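Local coordinates for protein aldo-keto reductase family 1, member B4 (Aldose reductase) (Schistosoma japonicum, PDB 4HBK) that probably reduces aldehydes and sugars to alcohols with NADPH, as an aldose reductase of the aldo/keto reductase family, at residues Pro37-Asn41 against Val234-Val238; Val228-Gln232 against Gln283-Ile287. All blocks are in the same frame, centred on the assembly; numbering follows the deposited sequence.

Contact 1 (Pro37-Asn41 against Val234-Val238); sequences PLKMN and VGLTV
Gly235 faces the side-chain amide of Asn41, with Asn41 ND2 3.7 Å from Gly235 O, and next to this approach a water bridges the preceding residue, donating to Val234 O and accepting from Asn41 ND2 at 3.0 Å. Gly235 is the C-prime residue of a Schellman motif, its positive phi of 91° turning the chain out of the helix. Gly235 O accepts a 2.9 Å bond from a second water, which in turn accepts from Asn41 N. Two waters thus stand in for direct hydrogen bonds between the segments. Leu236 brings its CD2 alongside the same amide, 4.1 Å from Asn41 ND2, whose direct polar partner is Pro211 O. Thr237 makes the main apolar contact. Its CG2, anti to the carbonyl carbon, touches Met40 CG at 3.7 Å, and Leu38 CD2 approaches Thr237 CB at 4.4 Å. The hydroxyl OG1 is hydrogen-bonded to Asn213 ND2 and Ala212 O. Thr237 opens the barrel strand 237-241, which runs between strands 213-217 and 287-288. Strand 38-39 pairs with strand 45-46 in an antiparallel hairpin, and this hairpin lies against the start of the barrel strand, just beyond the end of helix 225-233.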
# COMPACT_ATOMS: atom_id res chain seq x y z
N PRO A 37 10.99 -4.73 -11.78
CA PRO A 37 10.34 -3.65 -11.03
C PRO A 37 9.50 -2.85 -12.00
O PRO A 37 9.83 -2.77 -13.17
CB PRO A 37 11.52 -2.78 -10.58
CG PRO A 37 12.70 -3.70 -10.58
CD PRO A 37 12.46 -4.65 -11.71
N LEU A 38 8.40 -2.28 -11.51
CA LEU A 38 7.59 -1.42 -12.34
C LEU A 38 8.22 -0.02 -12.43
O LEU A 38 8.72 0.52 -11.43
CB LEU A 38 6.18 -1.34 -11.77
CG LEU A 38 5.04 -1.73 -12.70
CD1 LEU A 38 5.32 -3.06 -13.40
CD2 LEU A 38 3.74 -1.79 -11.92
N LYS A 39 8.21 0.56 -13.62
CA LYS A 39 8.76 1.89 -13.83
C LYS A 39 7.69 2.93 -13.59
O LYS A 39 6.59 2.86 -14.16
CB LYS A 39 9.28 2.01 -15.26
CG LYS A 39 10.20 3.20 -15.52
CD LYS A 39 10.37 3.37 -17.03
CE LYS A 39 11.74 3.91 -17.41
NZ LYS A 39 11.92 3.86 -18.89
N MET A 40 8.01 3.92 -12.78
CA MET A 40 7.01 4.91 -12.40
C MET A 40 7.11 6.14 -13.27
O MET A 40 8.07 6.31 -14.02
CB MET A 40 7.13 5.25 -10.91
CG MET A 40 6.81 4.06 -9.99
SD MET A 40 6.82 4.50 -8.23
CE MET A 40 8.54 4.94 -8.02
N ASN A 41 6.13 7.03 -13.19
CA ASN A 41 6.12 8.17 -14.10
C ASN A 41 7.26 9.17 -13.87
O ASN A 41 7.45 10.09 -14.66
CB ASN A 41 4.76 8.87 -14.10
CG ASN A 41 4.32 9.31 -12.72
OD1 ASN A 41 5.10 9.31 -11.77
ND2 ASN A 41 3.05 9.68 -12.61
N VAL A 234 -3.71 7.19 -16.64
CA VAL A 234 -3.04 8.48 -16.40
C VAL A 234 -1.62 8.31 -15.88
O VAL A 234 -1.00 9.26 -15.41
CB VAL A 234 -3.85 9.40 -15.47
CG1 VAL A 234 -5.15 9.81 -16.14
CG2 VAL A 234 -4.13 8.71 -14.13
N GLY A 235 -1.09 7.09 -15.98
CA GLY A 235 0.33 6.87 -15.74
C GLY A 235 0.73 6.54 -14.31
O GLY A 235 1.92 6.41 -14.02
N LEU A 236 -0.24 6.40 -13.41
CA LEU A 236 0.08 5.96 -12.05
C LEU A 236 0.39 4.47 -12.08
O LEU A 236 -0.14 3.74 -12.90
CB LEU A 236 -1.11 6.15 -11.12
CG LEU A 236 -1.70 7.54 -10.96
CD1 LEU A 236 -2.21 7.70 -9.54
CD2 LEU A 236 -0.67 8.61 -11.30
N THR A 237 1.23 4.02 -11.15
CA THR A 237 1.32 2.59 -10.88
C THR A 237 0.33 2.30 -9.77
O THR A 237 -0.05 3.21 -9.02
CB THR A 237 2.70 2.16 -10.42
OG1 THR A 237 2.98 2.77 -9.15
CG2 THR A 237 3.76 2.55 -11.46
N VAL A 238 -0.09 1.05 -9.65
CA VAL A 238 -1.13 0.70 -8.71
C VAL A 238 -0.72 -0.46 -7.84
O VAL A 238 -0.24 -1.47 -8.34
CB VAL A 238 -2.44 0.34 -9.44
CG1 VAL A 238 -3.54 0.05 -8.43
CG2 VAL A 238 -2.86 1.49 -10.37
O HOH W 1 3.90 6.18 -11.98
O HOH W 2 1.70 9.91 -15.25

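Contact 2 (Val228-Gln232 against Gln283-Ile287); sequences VEYAQ and QRKLI
A helix-to-loop contact, part apolar and part polar, joins Val228 and Gln232 of helix 225-233 to the turn between helix 273-283 and strand 287-288. The two helical residues are one turn apart, linked by the backbone bond from Gln232 N to Val228 O, and both direct their side chains at the turn. Val228 supplies the apolar half. Its CG1 meets Leu286 CD2 at 4.0 Å, while its CG2 lies obliquely against the guanidinium of Arg284, 3.6 Å from NH2. A bend at chi3 (51°) brings that guanidinium back toward the helix, where a hydrogen bond from Arg284 NH2 to Pro223 O, close to the start of the helix, anchors it and the valine methyl packs against it.

Gln232 supplies the polar half. With the chain extended beyond CG (chi2 173°), its amide spans the gap between helix and turn. Gln232 NE2 gives Arg284 O a weak hydrogen bond, long at 3.3 Å though nearly straight at 176°. Water reinforces both ends of the amide: one molecule donates to Gln232 OE1 at 2.8 Å and to Arg284 O, and another accepts from Gln232 NE2 while donating to Lys285 O at 2.7 Å. Arg284 O thus receives both the amide N-H and a water. Leu286 CD2 lies 3.9 Å from Gln232 NE2, tilted out of the amide plane, and continues the apolar layer formed with Val228. Lys285, at positive phi, turns the chain toward the strand. Such packing belongs to the (beta/alpha)8 barrel of the aldo/keto reductases, in which an outer helix abuts the connection leading into the last of the eight parallel strands.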
# COMPACT_ATOMS: atom_id res chain seq x y z
N VAL A 228 -8.59 0.79 -11.44
CA VAL A 228 -7.24 0.39 -11.82
C VAL A 228 -6.95 0.82 -13.25
O VAL A 228 -5.87 1.34 -13.55
CB VAL A 228 -7.03 -1.13 -11.73
CG1 VAL A 228 -5.76 -1.51 -12.47
CG2 VAL A 228 -6.97 -1.59 -10.25
N GLU A 229 -7.91 0.61 -14.13
CA GLU A 229 -7.72 1.00 -15.52
C GLU A 229 -7.54 2.51 -15.63
O GLU A 229 -6.67 2.99 -16.35
CB GLU A 229 -8.87 0.51 -16.39
CG GLU A 229 -8.86 -1.00 -16.62
CD GLU A 229 -9.95 -1.45 -17.58
OE1 GLU A 229 -9.83 -2.57 -18.12
OE2 GLU A 229 -10.93 -0.69 -17.79
N TYR A 230 -8.37 3.25 -14.90
CA TYR A 230 -8.24 4.69 -14.88
C TYR A 230 -6.86 5.13 -14.41
O TYR A 230 -6.18 5.91 -15.07
CB TYR A 230 -9.28 5.35 -13.99
CG TYR A 230 -8.88 6.78 -13.69
CD1 TYR A 230 -9.00 7.78 -14.66
CD2 TYR A 230 -8.32 7.12 -12.47
CE1 TYR A 230 -8.60 9.08 -14.40
CE2 TYR A 230 -7.92 8.41 -12.19
CZ TYR A 230 -8.07 9.39 -13.15
OH TYR A 230 -7.66 10.67 -12.87
N ALA A 231 -6.43 4.64 -13.24
CA ALA A 231 -5.15 5.07 -12.70
C ALA A 231 -3.98 4.77 -13.66
O ALA A 231 -3.12 5.63 -13.88
CB ALA A 231 -4.90 4.46 -11.31
N GLN A 232 -3.95 3.57 -14.23
CA GLN A 232 -2.89 3.23 -15.18
C GLN A 232 -2.98 4.11 -16.43
O GLN A 232 -1.96 4.49 -16.98
CB GLN A 232 -2.93 1.73 -15.52
CG GLN A 232 -2.63 0.84 -14.30
CD GLN A 232 -2.82 -0.65 -14.55
OE1 GLN A 232 -3.55 -1.06 -15.46
NE2 GLN A 232 -2.15 -1.47 -13.73
N GLN A 283 -0.11 -10.17 -12.95
CA GLN A 283 -0.35 -10.17 -14.40
C GLN A 283 -1.29 -9.04 -14.85
O GLN A 283 -1.38 -8.75 -16.04
CB GLN A 283 -0.80 -11.56 -14.88
CG GLN A 283 0.32 -12.60 -14.71
CD GLN A 283 0.02 -13.95 -15.34
OE1 GLN A 283 0.60 -14.96 -14.96
NE2 GLN A 283 -0.89 -13.98 -16.30
N ARG A 284 -1.96 -8.40 -13.89
CA ARG A 284 -2.68 -7.16 -14.19
C ARG A 284 -1.79 -5.92 -14.03
O ARG A 284 -2.27 -4.78 -14.01
CB ARG A 284 -3.95 -7.04 -13.34
CG ARG A 284 -5.03 -8.07 -13.67
CD ARG A 284 -6.25 -7.93 -12.75
NE ARG A 284 -6.75 -6.55 -12.68
CZ ARG A 284 -7.48 -6.07 -11.68
NH1 ARG A 284 -7.79 -6.84 -10.65
NH2 ARG A 284 -7.88 -4.79 -11.70
N LYS A 285 -0.48 -6.14 -13.93
CA LYS A 285 0.51 -5.07 -13.85
C LYS A 285 0.44 -4.30 -12.54
O LYS A 285 0.66 -3.08 -12.51
CB LYS A 285 0.40 -4.13 -15.06
CG LYS A 285 0.38 -4.88 -16.38
CD LYS A 285 1.26 -4.23 -17.43
CE LYS A 285 0.48 -3.22 -18.28
NZ LYS A 285 1.20 -2.89 -19.57
N LEU A 286 0.14 -5.02 -11.46
CA LEU A 286 0.02 -4.43 -10.12
C LEU A 286 1.24 -4.77 -9.28
O LEU A 286 1.91 -5.78 -9.52
CB LEU A 286 -1.23 -4.98 -9.42
CG LEU A 286 -2.52 -4.77 -10.21
CD1 LEU A 286 -3.68 -5.54 -9.59
CD2 LEU A 286 -2.86 -3.28 -10.30
N ILE A 287 1.54 -3.91 -8.32
CA ILE A 287 2.45 -4.24 -7.23
C ILE A 287 1.61 -4.95 -6.19
O ILE A 287 0.41 -4.70 -6.11
CB ILE A 287 3.04 -2.97 -6.60
CG1 ILE A 287 3.92 -2.21 -7.62
CG2 ILE A 287 3.83 -3.30 -5.35
CD1 ILE A 287 3.27 -0.97 -8.20
O HOH W 3 0.42 -0.41 -11.98
O HOH W 4 -4.38 -3.72 -15.24

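Contacts 1 and 2 are neighbours, their centres 9 Å apart, and their segments alternate along the chain. Helix 225-233 is followed, after a short turn, by strand 237-241: Leu236 N lies 3.0 Å from Ala231 O, a probable hydrogen bond that joins the helical side of contact 2 to contact 1. The other side is tied through the sheet, where Ile287 N is 3.0 Å from Val238 O. Packing adds to this, with Val238 CG2 3.7 Å from Ala231 CB and Leu38 CD2 3.4 Å from Lys285 O. Together they join the N-terminal hairpin, a helix and the last two barrel strands, away from the predicted active-site residues Tyr82, Lys111 and His144.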